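Long-range contacts in AT-rich interactive domain-containing protein 4 (Arabidopsis thaliana, PDB 6LQF), which recognises DNA and the H3K4me3 histone mark through its ARID-PHD cassette, as a component of an ISWI complex regulating the floral transition: residues H14-A19 with Y124-V129; E28-V33 with L64-L69; D130-L135 with G152-F157. All coordinates share one frame; numbering follows the deposited sequence.

Contact 1: residues H14-A19 with Y124-V129; sequences HDCGRA and YAHDDV. With ZN (zinc ion), chain E.
The imidazoles of His14 and His126 meet rim to rim, with their planes at 69° and neither lying over the face of the other. They belong to a His-Cys-Asp-His zinc site that joins the loop ahead of helix 26-39 and the loop after helix 120-124 to helix 26-39 of the ARID domain, through Asp32. His14 ND1 stands at the edge of the His126 ring, 3.2 Å from His126 NE2, because both nitrogens bind the same zinc ion. Cys16 SG also meets His126 at its edge; it reaches the zinc at 2.2 Å and His126 NE2 does so at 2.0 Å, while Asp32 supplies the fourth ligand. Tyr122 stacks on the His126 ring, and its carbonyl accepts a hydrogen bond from His126 ND1, which fixes the ring's rotation.

The Arg18 guanidinium has the Asp128 carboxylate at its edge, in an end-on salt bridge: NH1 to OD2 3.0 Å, NH2 to OD1 2.8 Å. Both oxygens are met on the syn side, but the planes are turned 32° apart, so the pairing is twisted. Bends at chi2 and chi3 (66°) fold the chain back, and NE and NH2 together grip the carbonyl O of Ala19 side-on. Asp128 OD2 has a second partner in the Tyr70 hydroxyl. With a leucine at Arg18, Asp128 would probably lose its countercharge and the Ala19 carbonyl both of its side-chain donors. Near the zinc, the backbones join directly: His14 N donates to a lone pair of Ala125 O at 2.9 Å, and a water bridges His14 O to that same Ala125 O.

Contact 2: residues E28-V33 with L64-L69; sequences EFLRDV and LDLFNL. With ZN (zinc ion), chain E.
Leu30 and Phe67 bring the two backbones nearest, their CA atoms 7.1 Å apart, too far for the backbones to meet directly, so side chains bridge the gap. Residues 28-33 are a run of helix 26-39, held by bonds such as Val33 N to Phe29 O. Residues 64-69 span the start of helix 66-74, where Asp65 is the N-cap: its OD1 accepts from Asn68 N at 3.2 Å, from above the carboxylate plane. Its OD2 offers the syn lone pair to Asn68 ND2 at 2.7 Å and also accepts from Arg96 N, so the capping carboxylate is held at both oxygens.

The main meeting is between Phe29 and Phe67. Their rings are inclined to one another at 47°, with centroids 5.4 Å apart. The closest atoms are Phe29 CD2 and Phe67 CD1, at 3.5 Å, while Phe29 CE2 reaches past the ring to Phe67 CA at 3.8 Å. Phe29 has its CG anti to the backbone N (chi1 173°), which lays the ring across the gap, and Val33 CG2 covers part of one face of it, offset toward the rim. Alongside, Leu30 CD2 rests on Leu66 CB at 4.1 Å.

Both segments lie within the ARID domain. Tyr70, one turn on in helix 66-74, also meets the Phe29 ring, Leu66 packs on Tyr118 of helix 107-118, and Leu69 reaches Tyr115 of that helix together with Trp87 and Val91 of helix 87-91.

Contact 3: residues D130-L135 with G152-F157; sequences DGECCL and GEWAHF. With ZN (zinc ion), chain G.
Within the PHD finger, Cys134 and His156 are two of the four ligands of one zinc, bound through Cys134 SG at 2.4 Å and His156 ND1 at 2.1 Å; Cys137 and Cys159 complete the site. The Cys134 sulfur is placed by its own torsion, SG opposite the backbone N (chi1 176°), and does a second job: His156 N donates to it at 3.3 Å with an N-H...S angle of 163°. This bond would probably temper the negative charge of the thiolate. On the far side of the His156 ring from its metal bond, NE2 is held by the carbonyl of Thr141.

One residue on, a single backbone hydrogen bond, Leu135 N to Trp154 O at 2.9 Å, ties the chain to strand 154-156, and Cys134 CA makes a CA-H...O contact of 3.4 Å to the same Trp154 oxygen. Leu135 then lays its CD2 against Ala155 CB at 3.9 Å, with the aliphatic part of Glu153 beside it.

Further back, Glu132 crosses Trp154 at about a right angle. Its carboxylate meets the indole at the edge, Glu132 OE2 lying 3.6 Å from Trp154 CD1, while Trp154 NE1 donates a hydrogen bond to a water. Asp130 OD1 accepts from Glu132 N, closing an Asx turn. Asp130 and Trp154 also pack on a modified side chain of the bound peptide, consistent with an H3K4me3 reader pocket in which the tryptophan forms an aromatic wall. Beside a short antiparallel hairpin, the ligand pairs alternate in sequence with those of Cys148, Cys151, Cys181 and Cys184 at the second zinc: the PHD-finger cross-brace.

Overall arrangement
Contacts 1 and 2 lie 13 Å apart between centres and share one zinc: contact 1 supplies three ligands, and Asp32 of contact 2 the fourth. They touch again where Ala19 N lies 2.8 Å from Glu28 OE2, a probable hydrogen bond. In sequence, contact 2 falls between the two segments of contact 1. Contact 3 belongs to the PHD finger, its centre 22 Å from that of contact 1 and 25 Å from that of contact 2; residues 124-129 run directly into 130-135, linking the two domains. By nearest atoms the bound DNA is about 15 Å from contact 1, 7 Å from contact 2 and 9 Å from contact 3, and among the three the histone peptide meets contact 3.

Contact 1: residues H14-A19 with Y124-V129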
loop_
_atom_site.group_PDB
_atom_site.type_symbol
_atom_site.label_atom_id
_atom_site.label_comp_id
_atom_site.label_asym_id
_atom_site.label_seq_id
_atom_site.Cartn_x
_atom_site.Cartn_y
_atom_site.Cartn_z
ATOM N N HIS A 14 -10.465 -10.420 12.515
ATOM C CA HIS A 14 -9.648 -11.584 12.867
ATOM C C HIS A 14 -9.245 -11.457 14.329
ATOM O O HIS A 14 -8.940 -10.360 14.769
ATOM C CB HIS A 14 -8.408 -11.601 11.973
ATOM C CG HIS A 14 -7.727 -12.922 11.890
ATOM N ND1 HIS A 14 -6.371 -13.039 11.649
ATOM C CD2 HIS A 14 -8.217 -14.179 11.956
ATOM C CE1 HIS A 14 -6.061 -14.325 11.586
ATOM N NE2 HIS A 14 -7.162 -15.036 11.760
ATOM N N ASP A 15 -9.203 -12.515 15.132
ATOM C CA ASP A 15 -8.713 -12.160 16.466
ATOM C C ASP A 15 -7.182 -12.097 16.491
ATOM O O ASP A 15 -6.617 -11.025 16.656
ATOM C CB ASP A 15 -9.277 -13.066 17.553
ATOM C CG ASP A 15 -10.355 -12.349 18.357
ATOM O OD1 ASP A 15 -10.876 -11.332 17.835
ATOM O OD2 ASP A 15 -10.685 -12.780 19.482
ATOM N N CYS A 16 -6.531 -13.223 16.302
ATOM C CA CYS A 16 -5.094 -13.246 16.005
ATOM C C CYS A 16 -4.165 -12.480 16.963
ATOM O O CYS A 16 -3.159 -13.029 17.377
ATOM C CB CYS A 16 -4.855 -12.785 14.543
ATOM S SG CYS A 16 -4.905 -11.013 14.045
ATOM N N GLY A 17 -4.458 -11.238 17.315
ATOM C CA GLY A 17 -3.511 -10.458 18.112
ATOM C C GLY A 17 -2.170 -10.159 17.436
ATOM O O GLY A 17 -1.160 -9.934 18.104
ATOM N N ARG A 18 -2.166 -10.160 16.107
ATOM C CA ARG A 18 -0.993 -9.828 15.310
ATOM C C ARG A 18 -0.510 -8.439 15.674
ATOM O O ARG A 18 -1.335 -7.549 15.971
ATOM C CB ARG A 18 -1.349 -9.881 13.825
ATOM C CG ARG A 18 -0.172 -9.975 12.845
ATOM C CD ARG A 18 -0.475 -9.236 11.578
ATOM N NE ARG A 18 -0.575 -7.805 11.878
ATOM C CZ ARG A 18 -1.358 -6.943 11.239
ATOM N NH1 ARG A 18 -2.154 -7.348 10.251
ATOM N NH2 ARG A 18 -1.338 -5.645 11.619
ATOM N N ALA A 19 0.806 -8.241 15.637
ATOM C CA ALA A 19 1.403 -6.932 15.885
ATOM C C ALA A 19 0.812 -5.843 14.983
ATOM O O ALA A 19 0.451 -6.121 13.843
ATOM C CB ALA A 19 2.913 -6.993 15.676
ATOM N N TYR A 124 -10.158 -6.190 5.204
ATOM C CA TYR A 124 -11.414 -5.880 5.895
ATOM C C TYR A 124 -11.431 -6.443 7.341
ATOM O O TYR A 124 -12.054 -5.881 8.244
ATOM C CB TYR A 124 -12.602 -6.447 5.131
ATOM C CG TYR A 124 -12.849 -5.901 3.720
ATOM C CD1 TYR A 124 -12.341 -4.681 3.300
ATOM C CD2 TYR A 124 -13.551 -6.674 2.790
ATOM C CE1 TYR A 124 -12.602 -4.203 1.991
ATOM C CE2 TYR A 124 -13.797 -6.222 1.508
ATOM C CZ TYR A 124 -13.322 -5.000 1.104
ATOM O OH TYR A 124 -13.608 -4.626 -0.205
ATOM N N ALA A 125 -10.764 -7.581 7.547
ATOM C CA ALA A 125 -10.771 -8.192 8.888
ATOM C C ALA A 125 -9.690 -7.678 9.837
ATOM O O ALA A 125 -9.547 -8.194 10.952
ATOM C CB ALA A 125 -10.636 -9.702 8.775
ATOM N N HIS A 126 -8.918 -6.681 9.413
ATOM C CA HIS A 126 -7.880 -6.117 10.286
ATOM C C HIS A 126 -8.038 -4.607 10.382
ATOM O O HIS A 126 -8.980 -4.059 9.794
ATOM C CB HIS A 126 -6.493 -6.528 9.798
ATOM C CG HIS A 126 -6.237 -7.979 9.997
ATOM N ND1 HIS A 126 -6.740 -8.939 9.137
ATOM C CD2 HIS A 126 -5.620 -8.649 11.002
ATOM C CE1 HIS A 126 -6.420 -10.141 9.598
ATOM N NE2 HIS A 126 -5.758 -9.991 10.730
ATOM N N ASP A 127 -7.184 -3.965 11.170
ATOM C CA ASP A 127 -7.335 -2.520 11.415
ATOM C C ASP A 127 -6.069 -1.807 11.032
ATOM O O ASP A 127 -5.520 -1.008 11.805
ATOM C CB ASP A 127 -7.691 -2.265 12.870
ATOM C CG ASP A 127 -9.019 -2.874 13.242
ATOM O OD1 ASP A 127 -10.035 -2.542 12.581
ATOM O OD2 ASP A 127 -9.034 -3.713 14.170
ATOM N N ASP A 128 -5.619 -2.065 9.814
ATOM C CA ASP A 128 -4.351 -1.570 9.353
ATOM C C ASP A 128 -4.444 -0.384 8.409
ATOM O O ASP A 128 -3.399 0.150 8.003
ATOM C CB ASP A 128 -3.608 -2.687 8.643
ATOM C CG ASP A 128 -3.435 -3.912 9.519
ATOM O OD1 ASP A 128 -3.170 -3.749 10.731
ATOM O OD2 ASP A 128 -3.511 -5.016 8.981
ATOM N N VAL A 129 -5.654 -0.005 8.016
ATOM C CA VAL A 129 -5.798 1.050 6.980
ATOM C C VAL A 129 -5.659 2.450 7.547
ATOM O O VAL A 129 -6.277 2.750 8.580
ATOM C CB VAL A 129 -7.156 0.916 6.257
ATOM C CG1 VAL A 129 -7.402 2.103 5.325
ATOM C CG2 VAL A 129 -7.152 -0.411 5.486
HETATM ZN ZN ZN E . -5.041 -11.497 11.904
HETATM O O HOH W 1 -8.177 -7.899 13.776
#

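Contact 2: residues E28-V33 with L64-L69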
loop_
_atom_site.group_PDB
_atom_site.type_symbol
_atom_site.label_atom_id
_atom_site.label_comp_id
_atom_site.label_asym_id
_atom_site.label_seq_id
_atom_site.Cartn_x
_atom_site.Cartn_y
_atom_site.Cartn_z
ATOM N N GLU A 28 5.710 -12.718 10.766
ATOM C CA GLU A 28 4.490 -12.687 11.548
ATOM C C GLU A 28 3.279 -12.318 10.686
ATOM O O GLU A 28 2.220 -12.932 10.808
ATOM C CB GLU A 28 4.613 -11.687 12.692
ATOM C CG GLU A 28 3.374 -11.689 13.560
ATOM C CD GLU A 28 3.483 -10.813 14.805
ATOM O OE1 GLU A 28 4.606 -10.394 15.175
ATOM O OE2 GLU A 28 2.425 -10.574 15.422
ATOM N N PHE A 29 3.437 -11.332 9.795
ATOM C CA PHE A 29 2.354 -10.982 8.884
ATOM C C PHE A 29 1.948 -12.158 7.993
ATOM O O PHE A 29 0.753 -12.482 7.914
ATOM C CB PHE A 29 2.778 -9.773 8.028
ATOM C CG PHE A 29 1.813 -9.458 6.967
ATOM C CD1 PHE A 29 0.664 -8.718 7.268
ATOM C CD2 PHE A 29 2.026 -9.873 5.662
ATOM C CE1 PHE A 29 -0.303 -8.444 6.255
ATOM C CE2 PHE A 29 1.053 -9.556 4.648
ATOM C CZ PHE A 29 -0.078 -8.850 4.969
ATOM N N LEU A 30 2.921 -12.759 7.309
ATOM C CA LEU A 30 2.584 -13.798 6.348
ATOM C C LEU A 30 1.953 -15.011 7.031
ATOM O O LEU A 30 1.016 -15.611 6.489
ATOM C CB LEU A 30 3.824 -14.227 5.564
ATOM C CG LEU A 30 4.329 -13.161 4.574
ATOM C CD1 LEU A 30 5.679 -13.601 3.976
ATOM C CD2 LEU A 30 3.295 -12.868 3.439
ATOM N N ARG A 31 2.416 -15.349 8.225
ATOM C CA ARG A 31 1.799 -16.466 8.937
ATOM C C ARG A 31 0.372 -16.125 9.313
ATOM O O ARG A 31 -0.513 -17.000 9.227
ATOM C CB ARG A 31 2.657 -16.845 10.157
ATOM C CG ARG A 31 3.982 -17.471 9.736
ATOM C CD ARG A 31 4.690 -18.027 10.957
ATOM N NE ARG A 31 5.985 -18.583 10.594
ATOM C CZ ARG A 31 6.155 -19.829 10.133
ATOM N NH1 ARG A 31 5.103 -20.617 9.950
ATOM N NH2 ARG A 31 7.368 -20.261 9.799
ATOM N N ASP A 32 0.115 -14.860 9.658
ATOM C CA ASP A 32 -1.266 -14.481 9.974
ATOM C C ASP A 32 -2.144 -14.499 8.707
ATOM O O ASP A 32 -3.330 -14.904 8.772
ATOM C CB ASP A 32 -1.321 -13.090 10.647
ATOM C CG ASP A 32 -2.594 -12.857 11.331
ATOM O OD1 ASP A 32 -3.020 -13.629 12.205
ATOM O OD2 ASP A 32 -3.217 -11.843 10.975
ATOM N N VAL A 33 -1.593 -14.101 7.567
ATOM C CA VAL A 33 -2.364 -14.187 6.309
ATOM C C VAL A 33 -2.706 -15.637 5.976
ATOM O O VAL A 33 -3.867 -15.926 5.600
ATOM C CB VAL A 33 -1.630 -13.536 5.104
ATOM C CG1 VAL A 33 -2.385 -13.762 3.825
ATOM C CG2 VAL A 33 -1.506 -12.021 5.324
ATOM N N LEU A 64 5.710 -13.568 -5.375
ATOM C CA LEU A 64 4.965 -12.349 -5.074
ATOM C C LEU A 64 5.181 -11.855 -3.634
ATOM O O LEU A 64 5.007 -12.642 -2.696
ATOM C CB LEU A 64 3.498 -12.660 -5.325
ATOM C CG LEU A 64 2.555 -11.506 -5.025
ATOM C CD1 LEU A 64 2.781 -10.378 -6.019
ATOM C CD2 LEU A 64 1.144 -12.061 -5.101
ATOM N N ASP A 65 5.550 -10.577 -3.478
ATOM C CA ASP A 65 5.848 -9.961 -2.168
ATOM C C ASP A 65 4.590 -9.355 -1.535
ATOM O O ASP A 65 4.293 -8.134 -1.684
ATOM C CB ASP A 65 6.932 -8.881 -2.365
ATOM C CG ASP A 65 7.276 -8.107 -1.099
ATOM O OD1 ASP A 65 6.770 -8.414 0.005
ATOM O OD2 ASP A 65 8.114 -7.175 -1.237
ATOM N N LEU A 66 3.832 -10.184 -0.853
ATOM C CA LEU A 66 2.529 -9.757 -0.307
ATOM C C LEU A 66 2.661 -8.760 0.815
ATOM O O LEU A 66 1.773 -7.905 1.008
ATOM C CB LEU A 66 1.734 -10.971 0.216
ATOM C CG LEU A 66 1.238 -11.926 -0.811
ATOM C CD1 LEU A 66 0.759 -13.180 -0.087
ATOM C CD2 LEU A 66 0.047 -11.286 -1.512
ATOM N N PHE A 67 3.763 -8.839 1.587
ATOM C CA PHE A 67 3.933 -7.906 2.704
ATOM C C PHE A 67 4.044 -6.461 2.255
ATOM O O PHE A 67 3.344 -5.562 2.789
ATOM C CB PHE A 67 5.194 -8.326 3.460
ATOM C CG PHE A 67 5.463 -7.546 4.710
ATOM C CD1 PHE A 67 4.494 -7.372 5.692
ATOM C CD2 PHE A 67 6.718 -7.014 4.916
ATOM C CE1 PHE A 67 4.798 -6.682 6.879
ATOM C CE2 PHE A 67 6.997 -6.321 6.108
ATOM C CZ PHE A 67 6.046 -6.207 7.074
ATOM N N ASN A 68 4.884 -6.217 1.249
ATOM C CA ASN A 68 5.029 -4.825 0.823
ATOM C C ASN A 68 3.836 -4.394 -0.005
ATOM O O ASN A 68 3.451 -3.223 0.079
ATOM C CB ASN A 68 6.329 -4.629 0.078
ATOM C CG ASN A 68 7.505 -4.607 1.052
ATOM O OD1 ASN A 68 7.503 -3.756 1.971
ATOM N ND2 ASN A 68 8.431 -5.539 0.935
ATOM N N LEU A 69 3.193 -5.321 -0.753
ATOM C CA LEU A 69 1.979 -4.968 -1.490
ATOM C C LEU A 69 0.923 -4.482 -0.479
ATOM O O LEU A 69 0.263 -3.415 -0.665
ATOM C CB LEU A 69 1.475 -6.219 -2.267
ATOM C CG LEU A 69 0.059 -6.129 -2.866
ATOM C CD1 LEU A 69 0.038 -4.944 -3.821
ATOM C CD2 LEU A 69 -0.283 -7.434 -3.647
HETATM ZN ZN ZN E . -5.041 -11.497 11.904
#

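Contact 3: residues D130-L135 with G152-F157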
loop_
_atom_site.group_PDB
_atom_site.type_symbol
_atom_site.label_atom_id
_atom_site.label_comp_id
_atom_site.label_asym_id
_atom_site.label_seq_id
_atom_site.Cartn_x
_atom_site.Cartn_y
_atom_site.Cartn_z
ATOM N N ASP A 130 -4.826 3.293 6.905
ATOM C CA ASP A 130 -4.585 4.692 7.318
ATOM C C ASP A 130 -5.786 5.573 7.083
ATOM O O ASP A 130 -6.367 5.575 5.970
ATOM C CB ASP A 130 -3.383 5.239 6.569
ATOM C CG ASP A 130 -2.914 6.570 7.144
ATOM O OD1 ASP A 130 -3.632 7.585 6.992
ATOM O OD2 ASP A 130 -1.814 6.597 7.738
ATOM N N GLY A 131 -6.239 6.220 8.153
ATOM C CA GLY A 131 -7.382 7.114 8.044
ATOM C C GLY A 131 -7.042 8.485 8.617
ATOM O O GLY A 131 -7.933 9.171 9.135
ATOM N N GLU A 132 -5.788 8.886 8.480
ATOM C CA GLU A 132 -5.311 10.203 8.967
ATOM C C GLU A 132 -6.026 11.343 8.286
ATOM O O GLU A 132 -6.392 11.248 7.115
ATOM C CB GLU A 132 -3.820 10.367 8.720
ATOM C CG GLU A 132 -2.901 9.447 9.475
ATOM C CD GLU A 132 -1.472 9.690 9.055
ATOM O OE1 GLU A 132 -1.040 10.868 9.075
ATOM O OE2 GLU A 132 -0.800 8.718 8.656
ATOM N N CYS A 133 -6.189 12.432 9.028
ATOM C CA CYS A 133 -6.761 13.658 8.464
ATOM C C CYS A 133 -5.640 14.505 7.859
ATOM O O CYS A 133 -4.457 14.245 8.046
ATOM C CB CYS A 133 -7.507 14.455 9.533
ATOM S SG CYS A 133 -6.445 15.198 10.808
ATOM N N CYS A 134 -6.040 15.506 7.098
ATOM C CA CYS A 134 -5.114 16.494 6.531
ATOM C C CYS A 134 -4.437 17.312 7.623
ATOM O O CYS A 134 -5.104 17.844 8.500
ATOM C CB CYS A 134 -5.908 17.432 5.576
ATOM S SG CYS A 134 -4.921 18.766 4.883
ATOM N N LEU A 135 -3.119 17.418 7.554
ATOM C CA LEU A 135 -2.357 18.111 8.591
ATOM C C LEU A 135 -2.662 19.586 8.557
ATOM O O LEU A 135 -2.427 20.276 9.568
ATOM C CB LEU A 135 -0.834 17.851 8.420
ATOM C CG LEU A 135 -0.168 18.338 7.119
ATOM C CD1 LEU A 135 0.390 19.750 7.247
ATOM C CD2 LEU A 135 0.957 17.394 6.680
ATOM N N GLY A 152 6.021 12.655 7.677
ATOM C CA GLY A 152 5.207 11.504 7.326
ATOM C C GLY A 152 3.698 11.712 7.491
ATOM O O GLY A 152 2.948 10.752 7.350
ATOM N N GLU A 153 3.235 12.933 7.778
ATOM C CA GLU A 153 1.814 13.180 7.830
ATOM C C GLU A 153 1.288 13.453 6.425
ATOM O O GLU A 153 2.061 13.635 5.472
ATOM C CB GLU A 153 1.511 14.330 8.764
ATOM C CG GLU A 153 1.824 13.966 10.183
ATOM C CD GLU A 153 1.592 15.110 11.139
ATOM O OE1 GLU A 153 1.216 16.206 10.674
ATOM O OE2 GLU A 153 1.782 14.914 12.357
ATOM N N TRP A 154 -0.036 13.502 6.295
ATOM C CA TRP A 154 -0.655 13.659 5.011
ATOM C C TRP A 154 -1.372 14.987 4.854
ATOM O O TRP A 154 -1.895 15.482 5.821
ATOM C CB TRP A 154 -1.703 12.572 4.811
ATOM C CG TRP A 154 -1.145 11.177 4.519
ATOM C CD1 TRP A 154 -0.881 10.181 5.400
ATOM C CD2 TRP A 154 -0.872 10.669 3.217
ATOM N NE1 TRP A 154 -0.435 9.056 4.717
ATOM C CE2 TRP A 154 -0.473 9.325 3.371
ATOM C CE3 TRP A 154 -1.016 11.197 1.929
ATOM C CZ2 TRP A 154 -0.112 8.533 2.273
ATOM C CZ3 TRP A 154 -0.657 10.417 0.843
ATOM C CH2 TRP A 154 -0.268 9.096 1.007
ATOM N N ALA A 155 -1.282 15.567 3.673
ATOM C CA ALA A 155 -1.933 16.843 3.382
ATOM C C ALA A 155 -2.730 16.777 2.092
ATOM O O ALA A 155 -2.300 16.169 1.104
ATOM C CB ALA A 155 -0.889 17.955 3.282
ATOM N N HIS A 156 -3.899 17.402 2.044
ATOM C CA HIS A 156 -4.469 17.648 0.738
ATOM C C HIS A 156 -3.574 18.544 -0.082
ATOM O O HIS A 156 -3.173 19.630 0.387
ATOM C CB HIS A 156 -5.798 18.423 0.826
ATOM C CG HIS A 156 -6.902 17.672 1.481
ATOM N ND1 HIS A 156 -7.420 18.030 2.706
ATOM C CD2 HIS A 156 -7.554 16.523 1.124
ATOM C CE1 HIS A 156 -8.425 17.223 3.020
ATOM N NE2 HIS A 156 -8.490 16.271 2.097
ATOM N N PHE A 157 -3.362 18.209 -1.334
ATOM C CA PHE A 157 -2.571 19.054 -2.212
ATOM C C PHE A 157 -3.173 20.448 -2.292
ATOM O O PHE A 157 -2.435 21.456 -2.271
ATOM C CB PHE A 157 -2.501 18.404 -3.594
ATOM C CG PHE A 157 -1.506 19.036 -4.503
ATOM C CD1 PHE A 157 -0.156 18.911 -4.240
ATOM C CD2 PHE A 157 -1.916 19.702 -5.649
ATOM C CE1 PHE A 157 0.791 19.497 -5.090
ATOM C CE2 PHE A 157 -0.978 20.294 -6.506
ATOM C CZ PHE A 157 0.374 20.182 -6.219
HETATM ZN ZN ZN G . -6.842 19.688 3.842
HETATM O O HOH W 2 0.153 6.357 5.468
HETATM O O HOH W 3 -1.880 13.682 8.590
#